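Local coordinates for protein ornithine carbamoyltransferase (Giardia intestinalis, PDB 3GRF) that probably interconverts carbamoyl phosphate plus ornithine with citrulline plus phosphate, in the parasite's arginine degradation pathway, at residues 138-143 against 308-313; 24-29 against 144-149; 193-198 against 224-229; 238-243 against 263-268; 7-12 against 116-121. One frame throughout, in Å; residues are numbered along the deposited sequence.

Interaction 1 joins the two domains of the subunit through helices 135-151 and 303-322, and interaction 2 continues along helix 135-151 with its centre about 8 Å away; the two touch through Asn-309, which bonds to Thr-144 and Glu-147. From the Asp/Orn-binding domain, the hydroxyl of Tyr-239 in interaction 4 reaches Asp-141 of interaction 1, though their centres lie about 20 Å apart. Interactions 3 and 4, centres about 13 Å apart, reach the same five-stranded sheet, and the ring of Phe-263 from interaction 4 packs on Cys-193 and His-226 of interaction 3. Interaction 5 lies in the carbamoyl-phosphate domain, about 33 Å between centres from both. In this family the active site occupies the cleft between the two domains.

Interaction 1: residues 138-143 against 308-313; sequences MVCDFM and GNRLHS
With SG anti to the backbone N (chi1 -178°), Cys-140 lays its sulfur along the backbone of Asn-309 and Arg-310, while Ser-313, at chi1 54°, turns OG back toward its own helix, against Cys-140 CA and CB. The sulfur lies 3.3 Å from Arg-310 N and 3.6 Å from Asn-309 CB, at a point where helix 303-322 is kinked. These are van der Waals contacts, and a compact, polarisable thiol suits so close a fit. Ser-313 OG gives a short hydrogen bond to Asn-309 O, which also accepts from Ser-313 N, so the hydroxyl is satisfied within its helix and can sit 3.4 Å from Cys-140 CA. The small side chains let the axes approach to 8.2 Å. Val-139 CG1 rests 3.6 Å from Ser-313 CB; a turn further on, Met-143 bends at chi2 and slants over Asn-309, bringing CE to 3.6 Å from Asn-309 OD1 and 3.9 Å from His-312 CB. The amide of Asn-309 is gripped by Thr-144, Glu-147 and Lys-32, whereas Arg-310 packs its CD against Cys-140 CB and carries its guanidinium on to Thr-58. Helices 135-151 and 303-322, crossing here at 111°, are the pair that links the two domains of transcarbamoylases; helix 18-33 covers Met-143, helix 173-185 covers Phe-142, and helix 56-69 packs on Leu-311.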
# COMPACT_ATOMS: atom_id res chain seq x y z
N MET A 138 -14.28 19.48 -4.26
CA MET A 138 -14.90 20.79 -4.03
C MET A 138 -14.00 21.62 -3.14
O MET A 138 -13.70 22.75 -3.49
CB MET A 138 -16.33 20.73 -3.45
CG MET A 138 -17.36 20.14 -4.39
SD MET A 138 -17.46 20.91 -6.04
CE MET A 138 -16.27 19.97 -6.95
N VAL A 139 -13.51 21.06 -2.06
CA VAL A 139 -12.57 21.82 -1.20
C VAL A 139 -11.31 22.24 -2.01
O VAL A 139 -10.74 23.31 -1.77
CB VAL A 139 -12.09 21.03 0.01
CG1 VAL A 139 -11.23 21.94 0.96
CG2 VAL A 139 -13.27 20.44 0.74
N CYS A 140 -10.92 21.40 -2.97
CA CYS A 140 -9.77 21.65 -3.84
C CYS A 140 -9.98 22.86 -4.69
O CYS A 140 -9.18 23.79 -4.69
CB CYS A 140 -9.58 20.46 -4.78
SG CYS A 140 -8.12 20.72 -5.84
N ASP A 141 -11.06 22.84 -5.44
CA ASP A 141 -11.41 23.90 -6.39
C ASP A 141 -11.68 25.27 -5.77
O ASP A 141 -11.12 26.27 -6.18
CB ASP A 141 -12.61 23.43 -7.19
CG ASP A 141 -12.28 22.20 -8.02
OD1 ASP A 141 -13.21 21.48 -8.46
OD2 ASP A 141 -11.08 21.98 -8.23
N PHE A 142 -12.51 25.32 -4.73
CA PHE A 142 -12.74 26.62 -4.10
C PHE A 142 -11.50 27.17 -3.40
O PHE A 142 -11.23 28.36 -3.44
CB PHE A 142 -13.97 26.57 -3.20
CG PHE A 142 -15.21 26.29 -3.96
CD1 PHE A 142 -15.81 25.03 -3.89
CD2 PHE A 142 -15.75 27.26 -4.82
CE1 PHE A 142 -16.95 24.77 -4.59
CE2 PHE A 142 -16.93 26.99 -5.54
CZ PHE A 142 -17.51 25.73 -5.42
N MET A 143 -10.71 26.28 -2.82
CA MET A 143 -9.37 26.65 -2.38
C MET A 143 -8.48 27.25 -3.49
O MET A 143 -7.79 28.25 -3.28
CB MET A 143 -8.70 25.46 -1.74
CG MET A 143 -7.22 25.72 -1.32
SD MET A 143 -6.17 24.20 -1.49
CE MET A 143 -4.59 24.95 -1.11
N GLY A 308 -2.90 19.56 -8.12
CA GLY A 308 -2.00 19.47 -6.99
C GLY A 308 -2.63 19.84 -5.67
O GLY A 308 -2.22 19.33 -4.60
N ASN A 309 -3.62 20.75 -5.74
CA ASN A 309 -4.36 21.24 -4.56
C ASN A 309 -5.31 20.18 -3.98
O ASN A 309 -5.82 20.33 -2.87
CB ASN A 309 -5.14 22.53 -4.89
CG ASN A 309 -4.24 23.76 -4.91
OD1 ASN A 309 -3.21 23.82 -4.23
ND2 ASN A 309 -4.64 24.77 -5.66
N ARG A 310 -5.52 19.08 -4.70
CA ARG A 310 -6.18 17.90 -4.15
C ARG A 310 -5.48 17.47 -2.89
O ARG A 310 -6.14 17.07 -1.92
CB ARG A 310 -6.23 16.73 -5.15
CG ARG A 310 -7.23 16.92 -6.32
CD ARG A 310 -8.68 17.13 -5.80
NE ARG A 310 -9.14 15.89 -5.17
CZ ARG A 310 -9.56 14.79 -5.82
NH1 ARG A 310 -9.67 14.78 -7.15
NH2 ARG A 310 -9.88 13.70 -5.14
N LEU A 311 -4.16 17.61 -2.87
CA LEU A 311 -3.33 17.19 -1.74
C LEU A 311 -3.69 17.99 -0.50
O LEU A 311 -4.07 17.45 0.52
CB LEU A 311 -1.80 17.28 -2.07
CG LEU A 311 -0.84 17.18 -0.84
CD1 LEU A 311 -1.00 15.86 -0.04
CD2 LEU A 311 0.59 17.48 -1.12
N HIS A 312 -3.50 19.30 -0.58
CA HIS A 312 -3.71 20.15 0.59
C HIS A 312 -5.17 20.20 1.04
O HIS A 312 -5.47 20.28 2.21
CB HIS A 312 -3.20 21.55 0.24
CG HIS A 312 -1.87 21.54 -0.45
ND1 HIS A 312 -0.72 21.09 0.17
CD2 HIS A 312 -1.52 21.86 -1.71
CE1 HIS A 312 0.29 21.18 -0.67
NE2 HIS A 312 -0.17 21.65 -1.82
N SER A 313 -6.11 20.20 0.10
CA SER A 313 -7.54 20.13 0.48
C SER A 313 -7.92 18.77 1.10
O SER A 313 -8.87 18.67 1.88
CB SER A 313 -8.37 20.44 -0.73
OG SER A 313 -7.98 19.57 -1.77

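Interaction 2: residues 24-29 against 144-149; sequences LIDRAL and TIKEKF
Lys-146 stretches across to Asp-26 and Leu-29 as an almost fully extended chain, CG anti to its backbone N (chi1 169°). Its methylenes come first: CG and CD pass slantwise over Leu-29, with CD 3.7 Å from Leu-29 CD1, and CD also lies 4.0 Å from Ile-25 CG2. The lysine chain crosses the Asp-26 side chain at about a right angle, and Lys-146 NZ forms a salt bridge to Asp-26 OD1, very short at 2.5 Å. Lysine suits this place because one side chain supplies both an apolar stem for the two aliphatic residues and a charge at its tip for Asp-26. Here helices 18-33 and 135-151 of the carbamoyl-phosphate domain cross at -61° with axes 10.3 Å apart, a wider spacing that such long side chains can span. One residue on, Glu-147 sets CB 4.0 Å from Leu-29 CD2 and CG at nearly the same distance, so only its stem joins the apolar patch; its carboxylate turns to a salt bridge with Lys-32.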
# COMPACT_ATOMS: atom_id res chain seq x y z
N LEU A 24 -12.31 25.08 6.07
CA LEU A 24 -11.53 24.00 5.42
C LEU A 24 -10.61 24.57 4.36
O LEU A 24 -9.46 24.13 4.25
CB LEU A 24 -12.46 22.96 4.84
CG LEU A 24 -12.41 21.58 5.51
CD1 LEU A 24 -11.80 21.61 6.90
CD2 LEU A 24 -13.78 21.04 5.54
N ILE A 25 -11.12 25.57 3.63
CA ILE A 25 -10.38 26.30 2.57
C ILE A 25 -9.16 26.98 3.18
O ILE A 25 -8.06 26.73 2.77
CB ILE A 25 -11.28 27.32 1.79
CG1 ILE A 25 -12.20 26.57 0.81
CG2 ILE A 25 -10.46 28.31 1.02
CD1 ILE A 25 -13.55 27.23 0.54
N ASP A 26 -9.37 27.79 4.20
CA ASP A 26 -8.26 28.43 4.90
C ASP A 26 -7.27 27.47 5.57
O ASP A 26 -6.08 27.77 5.68
CB ASP A 26 -8.81 29.39 5.95
CG ASP A 26 -9.58 30.52 5.35
OD1 ASP A 26 -9.24 30.95 4.22
OD2 ASP A 26 -10.52 30.99 6.01
N ARG A 27 -7.77 26.34 6.05
CA ARG A 27 -6.88 25.35 6.67
C ARG A 27 -6.01 24.72 5.55
O ARG A 27 -4.79 24.61 5.66
CB ARG A 27 -7.73 24.32 7.41
CG ARG A 27 -6.95 23.30 8.16
CD ARG A 27 -7.18 23.54 9.61
NE ARG A 27 -6.60 22.49 10.43
CZ ARG A 27 -6.05 22.72 11.61
NH1 ARG A 27 -5.97 23.95 12.09
NH2 ARG A 27 -5.54 21.71 12.28
N ALA A 28 -6.65 24.36 4.44
CA ALA A 28 -5.94 23.82 3.27
C ALA A 28 -4.85 24.79 2.85
O ALA A 28 -3.75 24.40 2.51
CB ALA A 28 -6.92 23.62 2.09
N LEU A 29 -5.21 26.08 2.80
CA LEU A 29 -4.27 27.12 2.37
C LEU A 29 -3.12 27.26 3.36
O LEU A 29 -1.95 27.47 2.97
CB LEU A 29 -5.01 28.45 2.23
CG LEU A 29 -5.86 28.68 1.00
CD1 LEU A 29 -6.65 29.96 1.22
CD2 LEU A 29 -4.95 28.74 -0.25
N THR A 144 -8.50 26.64 -4.67
CA THR A 144 -7.75 27.11 -5.83
C THR A 144 -8.27 28.47 -6.28
O THR A 144 -7.47 29.36 -6.60
CB THR A 144 -7.85 26.08 -7.02
OG1 THR A 144 -7.33 24.80 -6.60
CG2 THR A 144 -7.12 26.60 -8.27
N ILE A 145 -9.59 28.63 -6.30
CA ILE A 145 -10.19 29.91 -6.65
C ILE A 145 -9.72 30.98 -5.62
O ILE A 145 -9.22 32.03 -6.02
CB ILE A 145 -11.74 29.82 -6.76
CG1 ILE A 145 -12.14 29.05 -8.03
CG2 ILE A 145 -12.44 31.21 -6.76
CD1 ILE A 145 -13.60 28.46 -7.98
N LYS A 146 -9.82 30.71 -4.32
CA LYS A 146 -9.37 31.74 -3.34
C LYS A 146 -7.90 32.08 -3.45
O LYS A 146 -7.51 33.25 -3.29
CB LYS A 146 -9.66 31.33 -1.88
CG LYS A 146 -8.93 32.29 -0.87
CD LYS A 146 -9.56 32.17 0.52
CE LYS A 146 -9.05 33.26 1.44
NZ LYS A 146 -9.61 32.92 2.78
N GLU A 147 -7.09 31.05 -3.61
CA GLU A 147 -5.65 31.15 -3.82
C GLU A 147 -5.28 32.00 -5.00
O GLU A 147 -4.51 32.92 -4.89
CB GLU A 147 -5.09 29.75 -4.07
CG GLU A 147 -3.60 29.69 -3.96
CD GLU A 147 -3.08 28.29 -4.19
OE1 GLU A 147 -3.57 27.62 -5.12
OE2 GLU A 147 -2.17 27.87 -3.47
N LYS A 148 -5.80 31.64 -6.17
CA LYS A 148 -5.52 32.40 -7.39
C LYS A 148 -5.91 33.88 -7.30
O LYS A 148 -5.07 34.74 -7.54
CB LYS A 148 -6.18 31.74 -8.62
CG LYS A 148 -5.59 30.41 -8.93
CD LYS A 148 -4.10 30.54 -9.29
CE LYS A 148 -3.35 29.22 -9.00
NZ LYS A 148 -1.87 29.32 -9.28
N PHE A 149 -7.17 34.16 -6.96
CA PHE A 149 -7.66 35.53 -6.92
C PHE A 149 -7.01 36.38 -5.83
O PHE A 149 -6.78 37.56 -6.03
CB PHE A 149 -9.18 35.53 -6.84
CG PHE A 149 -9.83 35.18 -8.15
CD1 PHE A 149 -10.52 34.00 -8.30
CD2 PHE A 149 -9.70 36.02 -9.25
CE1 PHE A 149 -11.13 33.66 -9.53
CE2 PHE A 149 -10.30 35.71 -10.48
CZ PHE A 149 -11.03 34.52 -10.62

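Interaction 3: residues 193-198 against 224-229; sequences CPDHKD and IFHDCK
His-226 lies against Cys-193 and Asp-195 along the whole of its side chain. CB starts 3.7 Å from Cys-193 O, and CG lies 3.5 Å from Asp-195 CB, which stands over one ring face in a CH-pi contact. At the ring edge CD2 meets Cys-193 O, 2.9 Å away and in the ring plane, so a polarised ring C-H faces a carbonyl. On the other flank ND1 is 3.3 Å from Asp-195 OD1, but the angle is too poor for a hydrogen bond: the carboxylate stacks on the ring, their planes 26° apart, with Asp-195 CG 3.6 Å from His-226 CE1. At the tip NE2 lies 3.7 Å from Asp-195 CA, with Cys-193 SG at the ring edge. A flat, polar ring suits this half-exposed place, and Lys-200 takes the other carboxylate oxygen of Asp-195 in a salt bridge. In the backbone, Cys-193 N bonds to Phe-225 O at 3.0 Å, extending the pairing of strands 188-192 and 221-225 at their C-terminal ends, where loops leave the parallel sheet of a Rossmann-like domain.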
# COMPACT_ATOMS: atom_id res chain seq x y z
N CYS A 193 -25.54 24.55 -20.08
CA CYS A 193 -25.73 23.18 -20.54
C CYS A 193 -26.67 23.15 -21.74
O CYS A 193 -27.37 24.12 -21.99
CB CYS A 193 -26.27 22.30 -19.43
SG CYS A 193 -27.82 22.90 -18.70
N PRO A 194 -26.68 22.02 -22.46
CA PRO A 194 -27.65 21.83 -23.53
C PRO A 194 -29.07 21.78 -23.01
O PRO A 194 -29.39 21.05 -22.06
CB PRO A 194 -27.25 20.48 -24.13
CG PRO A 194 -25.82 20.23 -23.69
CD PRO A 194 -25.75 20.87 -22.34
N ASP A 195 -29.94 22.54 -23.66
CA ASP A 195 -31.34 22.45 -23.37
C ASP A 195 -31.91 21.09 -23.71
O ASP A 195 -32.60 20.94 -24.71
CB ASP A 195 -32.12 23.54 -24.08
CG ASP A 195 -33.53 23.69 -23.53
OD1 ASP A 195 -34.13 24.79 -23.72
OD2 ASP A 195 -34.02 22.72 -22.90
N HIS A 196 -31.62 20.12 -22.85
CA HIS A 196 -31.92 18.71 -23.07
C HIS A 196 -31.98 17.99 -21.71
O HIS A 196 -31.02 17.97 -20.95
CB HIS A 196 -30.86 18.06 -23.94
CG HIS A 196 -31.19 16.66 -24.36
ND1 HIS A 196 -31.52 15.67 -23.46
CD2 HIS A 196 -31.22 16.08 -25.58
CE1 HIS A 196 -31.76 14.55 -24.11
NE2 HIS A 196 -31.58 14.76 -25.40
N LYS A 197 -33.13 17.39 -21.43
CA LYS A 197 -33.41 16.81 -20.13
C LYS A 197 -32.23 16.01 -19.58
O LYS A 197 -31.97 16.06 -18.38
CB LYS A 197 -34.70 15.96 -20.19
CG LYS A 197 -35.86 16.67 -20.91
CD LYS A 197 -37.05 17.00 -19.98
CE LYS A 197 -37.34 18.53 -19.90
NZ LYS A 197 -38.81 18.94 -19.92
N ASP A 198 -31.52 15.30 -20.45
CA ASP A 198 -30.40 14.40 -20.03
C ASP A 198 -29.07 15.10 -19.72
O ASP A 198 -28.10 14.46 -19.36
CB ASP A 198 -30.12 13.33 -21.10
CG ASP A 198 -31.32 12.49 -21.42
OD1 ASP A 198 -32.21 12.35 -20.56
OD2 ASP A 198 -31.38 11.96 -22.55
N ILE A 224 -29.47 28.87 -14.92
CA ILE A 224 -29.21 27.85 -15.94
C ILE A 224 -29.29 28.49 -17.32
O ILE A 224 -30.33 29.04 -17.70
CB ILE A 224 -30.17 26.66 -15.78
CG1 ILE A 224 -29.82 25.92 -14.49
CG2 ILE A 224 -30.06 25.69 -16.98
CD1 ILE A 224 -30.95 25.12 -13.92
N PHE A 225 -28.18 28.45 -18.04
CA PHE A 225 -28.10 29.00 -19.38
C PHE A 225 -28.07 27.86 -20.39
O PHE A 225 -27.54 26.80 -20.09
CB PHE A 225 -26.85 29.86 -19.53
CG PHE A 225 -26.95 31.20 -18.87
CD1 PHE A 225 -26.79 31.32 -17.50
CD2 PHE A 225 -27.19 32.34 -19.62
CE1 PHE A 225 -26.85 32.57 -16.87
CE2 PHE A 225 -27.25 33.59 -19.01
CZ PHE A 225 -27.07 33.70 -17.62
N HIS A 226 -28.65 28.08 -21.57
CA HIS A 226 -28.54 27.10 -22.65
C HIS A 226 -27.71 27.59 -23.85
O HIS A 226 -27.86 27.10 -24.97
CB HIS A 226 -29.93 26.54 -23.03
CG HIS A 226 -30.56 25.74 -21.92
ND1 HIS A 226 -31.88 25.88 -21.55
CD2 HIS A 226 -30.03 24.83 -21.07
CE1 HIS A 226 -32.14 25.07 -20.54
NE2 HIS A 226 -31.03 24.43 -20.23
N ASP A 227 -26.83 28.56 -23.56
CA ASP A 227 -25.87 29.16 -24.49
C ASP A 227 -24.66 29.50 -23.62
O ASP A 227 -24.77 30.36 -22.73
CB ASP A 227 -26.47 30.44 -25.11
CG ASP A 227 -25.70 30.94 -26.35
OD1 ASP A 227 -26.01 30.50 -27.48
OD2 ASP A 227 -24.79 31.79 -26.21
N CYS A 228 -23.58 28.75 -23.75
CA CYS A 228 -22.40 28.92 -22.92
C CYS A 228 -21.77 30.32 -23.00
O CYS A 228 -21.27 30.83 -22.00
CB CYS A 228 -21.40 27.83 -23.31
SG CYS A 228 -19.99 27.67 -22.19
N LYS A 229 -21.81 30.94 -24.18
CA LYS A 229 -21.25 32.30 -24.34
C LYS A 229 -22.04 33.33 -23.57
O LYS A 229 -21.48 34.23 -22.90
CB LYS A 229 -21.20 32.70 -25.83
CG LYS A 229 -19.81 32.46 -26.40
CD LYS A 229 -19.74 32.46 -27.92
CE LYS A 229 -18.99 31.19 -28.32
NZ LYS A 229 -19.01 30.89 -29.78

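Interaction 4: residues 238-243 against 263-268; sequences VYTDSW and FQVDDA
A water in this buried contact is gripped by three groups: it donates to Phe-263 O at 2.6 Å and to Thr-240 OG1 at 3.0 Å, and accepts from Trp-243 NE1 at 2.9 Å. Thr-240 OG1, anti to its backbone N (chi1 -169°), is thereby turned toward the water, and it also bonds to Cys-167 O. Past the water the contact is apolar. Val-238 and Val-265 meet tip to tip, CG1 to CG2 at 3.7 Å, and Thr-240 slides past Val-265 with CB 4.0 Å from the same CG2; branched residues fill this strand face well. Trp-243 turns its ring edge to residues 263-264, CZ2 lying 3.9 Å from Gln-264 N in the ring plane, while CH2 is 4.1 Å from Gln-264 CB. The amide of Gln-264 goes on to Glu-289 O. No direct hydrogen bond joins the two segments, so the polar link between residues 238-243 and the loop before helix 267-270 runs through the water, which satisfies an indole N-H and a carbonyl inside the domain.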
# COMPACT_ATOMS: atom_id res chain seq x y z
N VAL A 238 -14.29 29.81 -15.47
CA VAL A 238 -14.98 28.90 -16.37
C VAL A 238 -14.49 27.47 -16.15
O VAL A 238 -13.32 27.15 -16.32
CB VAL A 238 -14.75 29.27 -17.83
CG1 VAL A 238 -15.51 28.27 -18.77
CG2 VAL A 238 -15.20 30.72 -18.10
N TYR A 239 -15.42 26.59 -15.81
CA TYR A 239 -15.01 25.29 -15.34
C TYR A 239 -15.72 24.33 -16.25
O TYR A 239 -16.88 24.56 -16.59
CB TYR A 239 -15.46 25.17 -13.88
CG TYR A 239 -14.98 23.99 -13.06
CD1 TYR A 239 -15.24 22.68 -13.45
CD2 TYR A 239 -14.33 24.19 -11.89
CE1 TYR A 239 -14.85 21.60 -12.68
CE2 TYR A 239 -13.96 23.16 -11.10
CZ TYR A 239 -14.19 21.86 -11.51
OH TYR A 239 -13.80 20.83 -10.72
N THR A 240 -15.02 23.30 -16.69
CA THR A 240 -15.64 22.23 -17.45
C THR A 240 -15.05 20.89 -17.07
O THR A 240 -14.08 20.81 -16.32
CB THR A 240 -15.55 22.49 -18.97
OG1 THR A 240 -16.40 21.54 -19.65
CG2 THR A 240 -14.13 22.42 -19.47
N ASP A 241 -15.68 19.80 -17.51
CA ASP A 241 -15.06 18.51 -17.24
C ASP A 241 -15.51 17.47 -18.25
O ASP A 241 -16.30 17.78 -19.12
CB ASP A 241 -15.19 18.08 -15.74
CG ASP A 241 -16.48 17.31 -15.41
OD1 ASP A 241 -16.41 16.41 -14.56
OD2 ASP A 241 -17.55 17.60 -15.96
N SER A 242 -14.97 16.27 -18.11
CA SER A 242 -15.01 15.24 -19.11
C SER A 242 -16.42 15.01 -19.61
O SER A 242 -17.35 14.84 -18.83
CB SER A 242 -14.42 13.96 -18.51
OG SER A 242 -14.82 12.83 -19.26
N TRP A 243 -16.57 15.02 -20.93
CA TRP A 243 -17.78 14.58 -21.62
C TRP A 243 -18.03 13.06 -21.61
O TRP A 243 -19.15 12.63 -21.87
CB TRP A 243 -17.71 15.04 -23.07
CG TRP A 243 -17.90 16.50 -23.28
CD1 TRP A 243 -18.20 17.45 -22.34
CD2 TRP A 243 -17.82 17.18 -24.53
NE1 TRP A 243 -18.31 18.69 -22.93
CE2 TRP A 243 -18.08 18.55 -24.28
CE3 TRP A 243 -17.56 16.77 -25.84
CZ2 TRP A 243 -18.09 19.51 -25.30
CZ3 TRP A 243 -17.55 17.73 -26.86
CH2 TRP A 243 -17.81 19.08 -26.58
N PHE A 263 -21.05 23.45 -26.36
CA PHE A 263 -20.64 23.76 -25.00
C PHE A 263 -19.21 23.50 -24.72
O PHE A 263 -18.80 23.48 -23.56
CB PHE A 263 -21.55 23.11 -23.97
CG PHE A 263 -22.90 23.73 -23.97
CD1 PHE A 263 -23.17 24.83 -23.16
CD2 PHE A 263 -23.85 23.31 -24.87
CE1 PHE A 263 -24.41 25.44 -23.20
CE2 PHE A 263 -25.11 23.92 -24.93
CZ PHE A 263 -25.38 24.99 -24.11
N GLN A 264 -18.45 23.34 -25.79
CA GLN A 264 -17.00 23.21 -25.71
C GLN A 264 -16.43 24.53 -25.25
O GLN A 264 -16.79 25.58 -25.80
CB GLN A 264 -16.45 22.92 -27.10
CG GLN A 264 -14.92 22.88 -27.15
CD GLN A 264 -14.46 22.29 -28.43
OE1 GLN A 264 -14.48 22.95 -29.45
NE2 GLN A 264 -14.09 21.03 -28.39
N VAL A 265 -15.56 24.53 -24.24
CA VAL A 265 -14.93 25.80 -23.88
C VAL A 265 -13.78 26.12 -24.86
O VAL A 265 -12.72 25.53 -24.77
CB VAL A 265 -14.50 25.90 -22.37
CG1 VAL A 265 -13.93 27.23 -22.09
CG2 VAL A 265 -15.69 25.65 -21.41
N ASP A 266 -14.03 27.02 -25.81
CA ASP A 266 -13.01 27.48 -26.78
C ASP A 266 -12.54 28.94 -26.54
O ASP A 266 -12.86 29.55 -25.51
CB ASP A 266 -13.50 27.24 -28.23
CG ASP A 266 -14.79 28.02 -28.57
OD1 ASP A 266 -15.36 27.77 -29.62
OD2 ASP A 266 -15.25 28.91 -27.83
N ASP A 267 -11.80 29.49 -27.50
CA ASP A 267 -11.22 30.83 -27.35
C ASP A 267 -12.35 31.88 -27.35
O ASP A 267 -12.26 32.89 -26.64
CB ASP A 267 -10.24 31.14 -28.50
CG ASP A 267 -8.87 30.43 -28.37
OD1 ASP A 267 -8.51 29.87 -27.32
OD2 ASP A 267 -8.10 30.47 -29.36
N ALA A 268 -13.41 31.66 -28.15
CA ALA A 268 -14.52 32.62 -28.22
C ALA A 268 -15.32 32.60 -26.93
O ALA A 268 -15.89 33.62 -26.52
CB ALA A 268 -15.46 32.29 -29.38
O HOH W 1 -17.90 21.49 -22.19

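Interaction 5: residues 7-12 against 116-121; sequences TRHLLT and EMAQHA
Ala-118 sets its methyl squarely over one face of the His-9 imidazole, CB 3.7 Å from the ring centroid and 5° off the normal, a CH-pi contact. The small side chain of alanine suits a helix lying this close to a flat ring. Ala-118 O lies 3.0 Å from His-9 NE2, and Ala-121 sits at the ring edge, its O near the ring plane and its CB 4.2 Å from His-9 CE1. Beside the ring, Leu-11 adds CD2 at 4.0 Å from Ala-118 CB, so that the one methyl is shared by an aromatic and an aliphatic partner. With CG anti to the carbonyl carbon (chi1 -69°), His-9 reaches the helix, and the ring's rotation is fixed by ND1, hydrogen-bonded to Cys-125 N. Further out, backbone bonds of Leu-10 with Cys-125 and Asn-127 lay this N-terminal strip along strand 125-127, and Leu-10 itself packs on helix 303-322. Helix 111-120 connects the neighbouring parallel strands 103-107 and 125-127, so the strip covers the end of a beta-alpha-beta crossover in the carbamoyl-phosphate domain.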
# COMPACT_ATOMS: atom_id res chain seq x y z
N THR A 7 -22.31 10.06 13.88
CA THR A 7 -21.03 10.31 13.25
C THR A 7 -21.21 11.22 12.04
O THR A 7 -22.08 10.98 11.19
CB THR A 7 -20.36 8.99 12.88
OG1 THR A 7 -20.23 8.20 14.07
CG2 THR A 7 -18.99 9.21 12.29
N ARG A 8 -20.42 12.28 11.95
CA ARG A 8 -20.45 13.15 10.76
C ARG A 8 -19.70 12.55 9.59
O ARG A 8 -18.54 12.15 9.73
CB ARG A 8 -19.91 14.56 11.06
CG ARG A 8 -20.91 15.48 11.70
CD ARG A 8 -21.27 16.63 10.76
NE ARG A 8 -20.59 17.84 11.20
CZ ARG A 8 -20.34 18.91 10.46
NH1 ARG A 8 -20.71 19.01 9.18
NH2 ARG A 8 -19.71 19.90 11.03
N HIS A 9 -20.37 12.55 8.43
CA HIS A 9 -19.87 12.06 7.16
C HIS A 9 -19.66 13.25 6.22
O HIS A 9 -19.86 14.40 6.62
CB HIS A 9 -20.88 11.09 6.55
CG HIS A 9 -20.95 9.78 7.37
ND1 HIS A 9 -19.87 8.91 7.43
CD2 HIS A 9 -21.92 9.22 8.14
CE1 HIS A 9 -20.18 7.88 8.19
NE2 HIS A 9 -21.42 8.04 8.63
N LEU A 10 -19.29 12.98 4.98
CA LEU A 10 -19.11 14.00 3.96
C LEU A 10 -19.43 13.28 2.67
O LEU A 10 -18.54 12.79 1.97
CB LEU A 10 -17.65 14.54 3.93
CG LEU A 10 -17.28 15.73 3.02
CD1 LEU A 10 -17.87 17.03 3.56
CD2 LEU A 10 -15.77 15.87 2.88
N LEU A 11 -20.71 13.21 2.35
CA LEU A 11 -21.18 12.53 1.16
C LEU A 11 -21.36 13.53 0.01
O LEU A 11 -21.31 13.15 -1.16
CB LEU A 11 -22.48 11.78 1.46
CG LEU A 11 -22.58 10.66 2.53
CD1 LEU A 11 -23.40 9.51 1.96
CD2 LEU A 11 -21.26 10.10 3.05
N THR A 12 -21.55 14.80 0.37
CA THR A 12 -21.60 15.91 -0.57
C THR A 12 -21.03 17.09 0.17
O THR A 12 -20.79 17.00 1.38
CB THR A 12 -23.07 16.18 -1.13
OG1 THR A 12 -23.93 16.73 -0.14
CG2 THR A 12 -23.71 14.91 -1.61
N GLU A 116 -25.09 3.37 2.18
CA GLU A 116 -25.18 2.12 2.91
C GLU A 116 -23.98 1.97 3.85
O GLU A 116 -24.14 1.79 5.07
CB GLU A 116 -25.34 0.99 1.86
CG GLU A 116 -25.17 -0.51 2.23
CD GLU A 116 -26.01 -1.00 3.39
OE1 GLU A 116 -26.45 -2.16 3.35
OE2 GLU A 116 -26.20 -0.24 4.37
N MET A 117 -22.77 2.12 3.30
CA MET A 117 -21.55 2.01 4.09
C MET A 117 -21.52 3.03 5.21
O MET A 117 -21.35 2.67 6.38
CB MET A 117 -20.32 2.22 3.21
CG MET A 117 -19.02 2.01 3.97
SD MET A 117 -17.59 2.61 3.03
CE MET A 117 -17.43 1.23 1.90
N ALA A 118 -21.68 4.30 4.85
CA ALA A 118 -21.78 5.36 5.83
C ALA A 118 -22.87 5.08 6.90
O ALA A 118 -22.66 5.33 8.08
CB ALA A 118 -22.02 6.71 5.13
N GLN A 119 -24.02 4.55 6.49
CA GLN A 119 -25.14 4.28 7.43
C GLN A 119 -24.63 3.56 8.67
O GLN A 119 -24.90 3.99 9.81
CB GLN A 119 -26.20 3.41 6.74
CG GLN A 119 -27.65 3.63 7.14
CD GLN A 119 -28.58 3.39 5.95
OE1 GLN A 119 -28.78 4.28 5.10
NE2 GLN A 119 -29.13 2.18 5.86
N HIS A 120 -23.85 2.50 8.46
CA HIS A 120 -23.46 1.60 9.57
C HIS A 120 -22.09 1.92 10.15
O HIS A 120 -21.72 1.36 11.16
CB HIS A 120 -23.44 0.15 9.11
CG HIS A 120 -24.70 -0.27 8.45
ND1 HIS A 120 -25.82 -0.63 9.16
CD2 HIS A 120 -25.01 -0.40 7.14
CE1 HIS A 120 -26.78 -0.96 8.31
NE2 HIS A 120 -26.32 -0.83 7.08
N ALA A 121 -21.36 2.79 9.48
CA ALA A 121 -20.03 3.19 9.90
C ALA A 121 -20.12 4.12 11.09
O ALA A 121 -21.03 4.93 11.22
CB ALA A 121 -19.29 3.83 8.75